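Local coordinates for D-alanyl-D-alanine carboxypeptidase (Bdellovibrio bacteriovorus, PDB 3V39), which probably hydrolyses peptide cross-links of peptidoglycan as a serine peptidase of the S13 family, serving the predatory life of this bacterium inside other bacteria, at residues K29-S34 and Y266-C271; E101-D106 and R178-V183. The protein carries 1 engineered substitution. All coordinates share one frame; numbering follows the deposited sequence. Where two conformers were deposited one is given.

Interaction 1: K29-S34 and Y266-C271; sequences KFPLAS and YNEATC. With TAU (2-aminoethanesulfonic acid), chain B.
Lys-29 passes its aliphatic chain across Glu-268 at about a right angle, Lys-29 CE lying 3.8 Å from Glu-268 OE1. A bend at chi3 (39°) brings CE toward the carboxylate, but the charged atoms stay beyond salt-bridge range, Lys-29 NZ standing 4.6 Å from Glu-268 OE1. A water lies between them, weakly bonded to Lys-29 NZ and probably donating to Glu-268 OE1, while NZ itself is held by Glu-249 and the carbonyl of Thr-245. Phe-30 and Ala-269 form an antiparallel hydrogen-bonded pair: Phe-30 N reaches Ala-269 O at 3.0 Å, and Ala-269 N returns the bond to Phe-30 O. Pro-31 lies side by side with Glu-268, Pro-31 CG 3.7 Å from Glu-268 OE2. Leu-32 N then bonds Asn-267 O at 3.1 Å, and Leu-32 CD1 meets Ala-269 CB at 3.9 Å. Beyond it the chains part, and a water bridges Ala-33 N to the same Asn-267 O. Ser-34, the serine of an apparent SxxK motif with Lys-37, carries the covalently bound 2-aminoethanesulfonic acid: Ser-34 OG is 1.5 Å from the ligand S, and Ser-34 N donates to O3. The pairing thus leads directly into the ligand pocket. Strand 29-31 edges a small antiparallel sheet whose middle strand, 268-270, also pairs with 248-249; Thr-270 N-caps helix 271-286, and the Cys-271 disulfide to Cys-9 ties that helix to strand 2-12.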
ATOM      1  N   LYS A  29     -10.382  16.977 -15.411  1.00 16.64           N
ATOM      2  CA  LYS A  29      -9.861  16.526 -14.112  1.00 14.25           C
ATOM      3  C   LYS A  29     -10.937  16.533 -13.021  1.00 13.97           C
ATOM      4  O   LYS A  29     -11.667  17.526 -12.844  1.00 17.61           O
ATOM      5  CB  LYS A  29      -8.685  17.416 -13.652  1.00 18.74           C
ATOM      6  CG  LYS A  29      -7.443  17.236 -14.524  1.00 18.80           C
ATOM      7  CD  LYS A  29      -6.347  18.337 -14.310  1.00 34.85           C
ATOM      8  CE  LYS A  29      -6.170  18.769 -12.894  1.00 39.22           C
ATOM      9  NZ  LYS A  29      -5.127  19.922 -12.844  1.00 27.46           N
ATOM     10  N   PHE A  30     -10.885  15.468 -12.207  1.00 13.08           N
ATOM     11  CA  PHE A  30     -11.782  15.359 -11.036  1.00 13.42           C
ATOM     12  C   PHE A  30     -11.013  14.752  -9.884  1.00 13.11           C
ATOM     13  O   PHE A  30      -9.988  14.072 -10.072  1.00 13.93           O
ATOM     14  CB  PHE A  30     -12.993  14.438 -11.364  1.00 14.54           C
ATOM     15  CG  PHE A  30     -13.900  15.006 -12.407  1.00 12.35           C
ATOM     16  CD1 PHE A  30     -14.699  16.141 -12.126  1.00 14.46           C
ATOM     17  CD2 PHE A  30     -13.936  14.436 -13.670  1.00 14.19           C
ATOM     18  CE1 PHE A  30     -15.510  16.650 -13.081  1.00 14.87           C
ATOM     19  CE2 PHE A  30     -14.772  14.918 -14.686  1.00 15.41           C
ATOM     20  CZ  PHE A  30     -15.564  16.083 -14.368  1.00 16.01           C
ATOM     21  N   PRO A  31     -11.441  14.975  -8.641  1.00 13.50           N
ATOM     22  CA  PRO A  31     -10.799  14.337  -7.513  1.00 14.09           C
ATOM     23  C   PRO A  31     -10.843  12.810  -7.579  1.00 12.37           C
ATOM     24  O   PRO A  31     -11.901  12.226  -7.868  1.00 14.64           O
ATOM     25  CB  PRO A  31     -11.604  14.856  -6.290  1.00 14.60           C
ATOM     26  CG  PRO A  31     -12.340  16.083  -6.864  1.00 16.81           C
ATOM     27  CD  PRO A  31     -12.615  15.794  -8.261  1.00 15.29           C
ATOM     28  N   LEU A  32      -9.743  12.152  -7.243  1.00 13.53           N
ATOM     29  CA  LEU A  32      -9.588  10.709  -7.381  1.00 12.65           C
ATOM     30  C   LEU A  32      -9.871   9.951  -6.087  1.00 12.53           C
ATOM     31  O   LEU A  32     -10.205   8.777  -6.103  1.00 12.67           O
ATOM     32  CB  LEU A  32      -8.141  10.371  -7.781  1.00 12.61           C
ATOM     33  CG  LEU A  32      -7.776  10.971  -9.154  1.00 15.13           C
ATOM     34  CD1 LEU A  32      -6.342  10.455  -9.433  1.00 14.77           C
ATOM     35  CD2 LEU A  32      -8.722  10.553 -10.326  1.00 14.81           C
ATOM     36  N   ALA A  33      -9.645  10.620  -4.956  1.00 12.42           N
ATOM     37  CA  ALA A  33      -9.619   9.863  -3.703  1.00 11.44           C
ATOM     38  C   ALA A  33      -8.648   8.679  -3.802  1.00 11.25           C
ATOM     39  O   ALA A  33      -7.610   8.824  -4.441  1.00 11.97           O
ATOM     40  CB  ALA A  33     -11.087   9.402  -3.307  1.00 12.41           C
ATOM     41  N   SER A  34      -8.909   7.551  -3.132  1.00 10.44           N
ATOM     42  CA  SER A  34      -7.906   6.469  -3.078  1.00 11.27           C
ATOM     43  C   SER A  34      -7.710   5.732  -4.343  1.00 10.46           C
ATOM     44  O   SER A  34      -6.805   4.867  -4.343  1.00 10.70           O
ATOM     45  CB  SER A  34      -8.329   5.487  -2.014  1.00 11.26           C
ATOM     46  OG  SER A  34      -8.128   6.029  -0.740  1.00 12.29           O
ATOM     47  N   TYR A 266      -6.743  17.963  -3.045  1.00 17.23           N
ATOM     48  CA  TYR A 266      -6.896  16.554  -3.402  1.00 17.44           C
ATOM     49  C   TYR A 266      -6.242  16.224  -4.755  1.00 17.03           C
ATOM     50  O   TYR A 266      -6.306  17.003  -5.709  1.00 18.87           O
ATOM     51  CB  TYR A 266      -8.382  16.116  -3.462  1.00 19.59           C
ATOM     52  CG  TYR A 266      -9.115  16.215  -2.115  1.00 17.89           C
ATOM     53  CD1 TYR A 266      -9.082  15.131  -1.216  1.00 18.54           C
ATOM     54  CD2 TYR A 266      -9.854  17.352  -1.740  1.00 17.45           C
ATOM     55  CE1 TYR A 266      -9.719  15.168  -0.007  1.00 17.89           C
ATOM     56  CE2 TYR A 266     -10.509  17.405  -0.475  1.00 18.91           C
ATOM     57  CZ  TYR A 266     -10.430  16.272   0.373  1.00 16.38           C
ATOM     58  OH  TYR A 266     -11.026  16.365   1.569  1.00 19.64           O
ATOM     59  N   ASN A 267      -5.620  15.063  -4.859  1.00 13.03           N
ATOM     60  CA  ASN A 267      -5.165  14.622  -6.174  1.00 13.58           C
ATOM     61  C   ASN A 267      -6.306  14.598  -7.183  1.00 11.13           C
ATOM     62  O   ASN A 267      -7.435  14.156  -6.830  1.00 12.94           O
ATOM     63  CB  ASN A 267      -4.688  13.187  -6.085  1.00 11.60           C
ATOM     64  CG  ASN A 267      -3.408  13.019  -5.251  1.00 14.39           C
ATOM     65  OD1 ASN A 267      -2.697  13.992  -4.945  1.00 13.96           O
ATOM     66  ND2 ASN A 267      -3.108  11.730  -4.935  1.00 13.01           N
ATOM     67  N   GLU A 268      -6.030  15.034  -8.401  1.00 13.33           N
ATOM     68  CA  GLU A 268      -7.048  15.007  -9.454  1.00 13.56           C
ATOM     69  C   GLU A 268      -6.464  14.456 -10.729  1.00 11.60           C
ATOM     70  O   GLU A 268      -5.270  14.654 -11.010  1.00 13.39           O
ATOM     71  CB  GLU A 268      -7.501  16.431  -9.759  1.00 15.57           C
ATOM     72  CG  GLU A 268      -8.284  17.042  -8.585  1.00 18.73           C
ATOM     73  CD  GLU A 268      -9.016  18.335  -8.990  1.00 38.64           C
ATOM     74  OE1 GLU A 268      -8.593  19.009  -9.969  1.00 30.18           O
ATOM     75  OE2 GLU A 268     -10.041  18.635  -8.335  1.00 35.06           O
ATOM     76  N   ALA A 269      -7.283  13.809 -11.556  1.00 12.76           N
ATOM     77  CA  ALA A 269      -6.824  13.448 -12.881  1.00 12.61           C
ATOM     78  C   ALA A 269      -8.076  13.270 -13.754  1.00 11.67           C
ATOM     79  O   ALA A 269      -9.212  13.219 -13.270  1.00 12.73           O
ATOM     80  CB  ALA A 269      -5.986  12.118 -12.892  1.00 12.67           C
ATOM     81  N   THR A 270      -7.848  13.035 -15.044  1.00 13.26           N
ATOM     82  CA  THR A 270      -8.971  12.723 -15.910  1.00 12.95           C
ATOM     83  C   THR A 270      -9.258  11.221 -15.912  1.00 12.54           C
ATOM     84  O   THR A 270      -8.445  10.357 -15.540  1.00 12.75           O
ATOM     85  CB  THR A 270      -8.610  13.103 -17.376  1.00 13.12           C
ATOM     86  OG1 THR A 270      -7.518  12.271 -17.841  1.00 15.16           O
ATOM     87  CG2 THR A 270      -8.183  14.567 -17.469  1.00 15.53           C
ATOM     88  N   CYS A 271     -10.476  10.881 -16.275  1.00 12.89           N
ATOM     89  CA  CYS A 271     -10.851   9.493 -16.381  1.00 15.51           C
ATOM     90  C   CYS A 271      -9.937   8.772 -17.397  1.00 11.03           C
ATOM     91  O   CYS A 271      -9.520   7.626 -17.162  1.00 13.20           O
ATOM     92  CB  CYS A 271     -12.335   9.506 -16.820  1.00 15.83           C
ATOM     93  SG  CYS A 271     -13.222   7.899 -16.611  1.00 20.30           S
TER
HETATM   94  C1  TAU B 501      -8.838   8.482   1.972  1.00 29.44           C
HETATM   95  C2  TAU B 501      -8.841   7.033   1.445  1.00  9.58           C
HETATM   96  N1  TAU B 501      -8.407   8.649   3.421  1.00 18.79           N
HETATM   97  S   TAU B 501      -9.410   6.346   0.014  1.00 49.02           S
HETATM   98  O1  TAU B 501     -10.078   5.049   0.323  1.00 15.91           O
HETATM   99  O3  TAU B 501     -10.286   7.360  -0.634  1.00 15.45           O
HETATM  100  O   HOH W   1      -5.966  19.712 -10.019  1.00 36.63           O
HETATM  101  O   HOH W   2      -8.015  12.725  -4.296  1.00 18.84           O

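Interaction 2: E101-D106 and R178-V183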
ATOM      1  N   GLU A 101      21.778  -4.526  24.420  1.00 16.01           N
ATOM      2  CA  GLU A 101      22.294  -3.418  25.197  1.00 16.90           C
ATOM      3  C   GLU A 101      21.938  -2.121  24.488  1.00 19.35           C
ATOM      4  O   GLU A 101      20.940  -1.514  24.862  1.00 19.08           O
ATOM      5  CB  GLU A 101      23.805  -3.611  25.363  1.00 16.36           C
ATOM      6  CG  GLU A 101      24.105  -4.656  26.458  1.00 23.68           C
ATOM      7  CD  GLU A 101      23.827  -4.118  27.871  1.00 37.62           C
ATOM      8  OE1 GLU A 101      24.106  -2.925  28.174  1.00 33.85           O
ATOM      9  OE2 GLU A 101      23.339  -4.905  28.675  1.00 29.00           O
ATOM     10  N   LYS A 102      22.693  -1.725  23.458  1.00 17.26           N
ATOM     11  CA  LYS A 102      22.403  -0.494  22.731  1.00 13.51           C
ATOM     12  C   LYS A 102      21.717  -0.848  21.431  1.00 14.89           C
ATOM     13  O   LYS A 102      22.319  -1.534  20.583  1.00 15.55           O
ATOM     14  CB  LYS A 102      23.704   0.250  22.397  1.00 17.65           C
ATOM     15  CG  LYS A 102      24.427   0.769  23.647  1.00 23.97           C
ATOM     16  CD  LYS A 102      25.860   1.268  23.229  1.00 28.52           C
ATOM     17  CE  LYS A 102      26.689   1.664  24.453  1.00 49.88           C
ATOM     18  NZ  LYS A 102      28.022   2.202  24.057  1.00 58.20           N
ATOM     19  N   LEU A 103      20.467  -0.403  21.282  1.00 14.69           N
ATOM     20  CA  LEU A 103      19.773  -0.513  20.019  1.00 13.32           C
ATOM     21  C   LEU A 103      19.821   0.851  19.360  1.00 15.94           C
ATOM     22  O   LEU A 103      19.341   1.819  19.950  1.00 17.37           O
ATOM     23  CB  LEU A 103      18.317  -0.920  20.266  1.00 13.26           C
ATOM     24  CG  LEU A 103      17.427  -0.971  19.009  1.00 12.42           C
ATOM     25  CD1 LEU A 103      17.947  -2.023  18.005  1.00 17.63           C
ATOM     26  CD2 LEU A 103      15.942  -1.297  19.410  1.00 15.28           C
ATOM     27  N   THR A 104      20.375   0.942  18.157  1.00 12.53           N
ATOM     28  CA  THR A 104      20.353   2.217  17.442  1.00 10.50           C
ATOM     29  C   THR A 104      19.748   2.001  16.072  1.00 12.53           C
ATOM     30  O   THR A 104      19.559   0.857  15.615  1.00 13.46           O
ATOM     31  CB  THR A 104      21.764   2.816  17.305  1.00 13.31           C
ATOM     32  OG1 THR A 104      22.643   1.887  16.641  1.00 15.62           O
ATOM     33  CG2 THR A 104      22.360   3.125  18.665  1.00 15.49           C
ATOM     34  N   PHE A 105      19.379   3.097  15.422  1.00 11.36           N
ATOM     35  CA  PHE A 105      18.749   2.981  14.090  1.00 10.18           C
ATOM     36  C   PHE A 105      19.013   4.269  13.325  1.00 11.88           C
ATOM     37  O   PHE A 105      19.215   5.334  13.928  1.00 13.11           O
ATOM     38  CB  PHE A 105      17.217   2.763  14.267  1.00 10.51           C
ATOM     39  CG  PHE A 105      16.551   3.919  15.006  1.00 10.28           C
ATOM     40  CD1 PHE A 105      16.022   4.958  14.255  1.00 10.67           C
ATOM     41  CD2 PHE A 105      16.542   3.994  16.417  1.00 12.44           C
ATOM     42  CE1 PHE A 105      15.485   6.101  14.922  1.00 12.14           C
ATOM     43  CE2 PHE A 105      15.996   5.123  17.093  1.00 13.17           C
ATOM     44  CZ  PHE A 105      15.452   6.157  16.347  1.00 12.42           C
ATOM     45  N   ASP A 106      18.917   4.153  12.014  1.00 11.02           N
ATOM     46  CA  ASP A 106      19.170   5.325  11.165  1.00 12.15           C
ATOM     47  C   ASP A 106      17.906   5.961  10.595  1.00 12.16           C
ATOM     48  O   ASP A 106      16.779   5.572  10.956  1.00 11.69           O
ATOM     49  CB  ASP A 106      20.229   4.999  10.088  1.00 11.91           C
ATOM     50  CG  ASP A 106      19.733   4.136   8.965  1.00 13.05           C
ATOM     51  OD1 ASP A 106      18.496   3.917   8.838  1.00 12.33           O
ATOM     52  OD2 ASP A 106      20.583   3.654   8.169  1.00 13.98           O
ATOM     53  N   ARG A 178      18.166  -2.304  26.578  1.00 17.51           N
ATOM     54  CA  ARG A 178      18.598  -1.372  27.626  1.00 20.04           C
ATOM     55  C   ARG A 178      18.490   0.086  27.209  1.00 20.00           C
ATOM     56  O   ARG A 178      17.907   0.894  27.938  1.00 21.20           O
ATOM     57  CB  ARG A 178      20.063  -1.618  28.074  1.00 19.20           C
ATOM     58  CG  ARG A 178      20.315  -0.867  29.411  1.00 24.23           C
ATOM     59  CD  ARG A 178      21.761  -0.996  29.941  1.00 36.11           C
ATOM     60  NE  ARG A 178      22.123  -2.393  30.151  1.00 49.42           N
ATOM     61  CZ  ARG A 178      21.829  -3.084  31.250  1.00 61.13           C
ATOM     62  NH1 ARG A 178      21.159  -2.502  32.244  1.00 48.74           N
ATOM     63  NH2 ARG A 178      22.211  -4.351  31.354  1.00 52.74           N
ATOM     64  N   THR A 179      19.034   0.452  26.028  1.00 16.53           N
ATOM     65  CA  THR A 179      19.130   1.855  25.631  0.50 14.05           C
ATOM     66  C   THR A 179      18.811   1.945  24.140  1.00 16.60           C
ATOM     67  O   THR A 179      19.203   1.023  23.383  1.00 17.65           O
ATOM     68  CB  THR A 179      20.537   2.384  25.802  0.50 14.25           C
ATOM     69  OG1 THR A 179      21.016   2.084  27.131  0.50 19.72           O
ATOM     70  CG2 THR A 179      20.541   3.889  25.570  0.50 17.78           C
ATOM     71  N   ILE A 180      18.124   3.019  23.719  1.00 14.27           N
ATOM     72  CA  ILE A 180      17.657   3.164  22.321  1.00 12.43           C
ATOM     73  C   ILE A 180      18.036   4.545  21.881  1.00 16.76           C
ATOM     74  O   ILE A 180      17.726   5.513  22.575  1.00 19.11           O
ATOM     75  CB  ILE A 180      16.148   2.955  22.206  1.00 13.16           C
ATOM     76  CG1 ILE A 180      15.787   1.520  22.608  1.00 16.13           C
ATOM     77  CG2 ILE A 180      15.748   3.117  20.744  1.00 15.46           C
ATOM     78  CD1 ILE A 180      14.281   1.229  22.746  1.00 17.21           C
ATOM     79  N   SER A 181      18.721   4.672  20.748  1.00 14.44           N
ATOM     80  CA  SER A 181      19.042   6.033  20.236  1.00 14.69           C
ATOM     81  C   SER A 181      19.161   6.072  18.724  1.00 15.08           C
ATOM     82  O   SER A 181      19.398   5.052  18.082  1.00 15.06           O
ATOM     83  CB  SER A 181      20.300   6.621  20.848  1.00 23.99           C
ATOM     84  OG  SER A 181      21.388   5.804  20.605  1.00 25.27           O
ATOM     85  N   PHE A 182      19.011   7.259  18.174  1.00 15.37           N
ATOM     86  CA  PHE A 182      19.156   7.503  16.758  1.00 13.03           C
ATOM     87  C   PHE A 182      20.628   7.713  16.420  1.00 15.38           C
ATOM     88  O   PHE A 182      21.340   8.493  17.096  1.00 17.70           O
ATOM     89  CB  PHE A 182      18.404   8.823  16.429  1.00 15.46           C
ATOM     90  CG  PHE A 182      18.543   9.321  15.033  1.00 16.03           C
ATOM     91  CD1 PHE A 182      18.336   8.505  13.954  1.00 13.25           C
ATOM     92  CD2 PHE A 182      18.789  10.679  14.804  1.00 15.56           C
ATOM     93  CE1 PHE A 182      18.389   8.974  12.657  1.00 13.50           C
ATOM     94  CE2 PHE A 182      18.808  11.170  13.509  1.00 17.86           C
ATOM     95  CZ  PHE A 182      18.618  10.361  12.441  1.00 15.14           C
ATOM     96  N   VAL A 183      21.079   6.998  15.383  1.00 13.23           N
ATOM     97  CA  VAL A 183      22.430   7.233  14.818  1.00 14.67           C
ATOM     98  C   VAL A 183      22.255   7.346  13.308  1.00 14.74           C
ATOM     99  O   VAL A 183      21.870   6.363  12.618  1.00 14.80           O
ATOM    100  CB  VAL A 183      23.360   6.066  15.135  1.00 13.48           C
ATOM    101  CG1 VAL A 183      24.672   6.263  14.426  1.00 16.31           C
ATOM    102  CG2 VAL A 183      23.569   5.974  16.677  1.00 17.26           C
TER
HETATM  103  O   HOH W   3      21.560   3.026  22.113  1.00 29.63           O
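Glu-101 and Arg-178 lie side by side at the start of the paired strands, and the guanidinium grips the carboxylate side-on. Arg-178 NE meets Glu-101 OE1 at 2.9 Å, while Arg-178 NH2 reaches Glu-101 OE2 at 3.0 Å on its syn lone pair, close to the guanidinium plane. The carboxylate and guanidinium planes are 34° apart, so the two-nitrogen grip is not coplanar; a bend at chi3 of Arg-178 (-58°) directs NE to the acid. Farther along, Phe-182 CA sits over one face of the Phe-105 ring, 4.1 Å from its centroid, as a CH-pi contact, and Ile-180 CG2 touches the ring edge 4.2 Å from Phe-105 CE2. On the other face of the sheet, Thr-104 CG2 packs 3.7 Å from Val-183 CG2. Backbone bonds fix this in-step register: Leu-103 N to Thr-179 O is 2.8 Å long, and Ser-181 N and Val-183 N donate to Leu-103 O and Phe-105 O. Outside the pair, Val-138 and Leu-142 of helix 131-146 touch Phe-105, and His-71 holds Thr-104 OG1. Strand axes 21° apart, with CA pairs about 5 Å apart, identify a parallel beta pair: 176-182 is an outermost strand of a mixed sheet, packed against a helix.

Overall arrangement
From the N terminus, the chain runs through strand 2-12 to residues 29-34, the first half of interaction 1, and immediately enters helix 36-48. It then builds strands 55-62, 68-73 and 99-105, the last holding the first half of interaction 2. After helices 131-146 and 152-164 it returns at 178-183, closing interaction 2 as a loop with 71 residues between its segments. Residues 266-271 close interaction 1 over a span of 231, so interaction 2 is nested wholly inside it and the loops do not cross. The centres stand 42 Å apart on opposite sides of the chain's centre: interaction 1 joins the small three-stranded sheet beside the ligand pocket, interaction 2 joins edge strand 176-182 to its inner neighbour 99-105 in the distant mixed sheet.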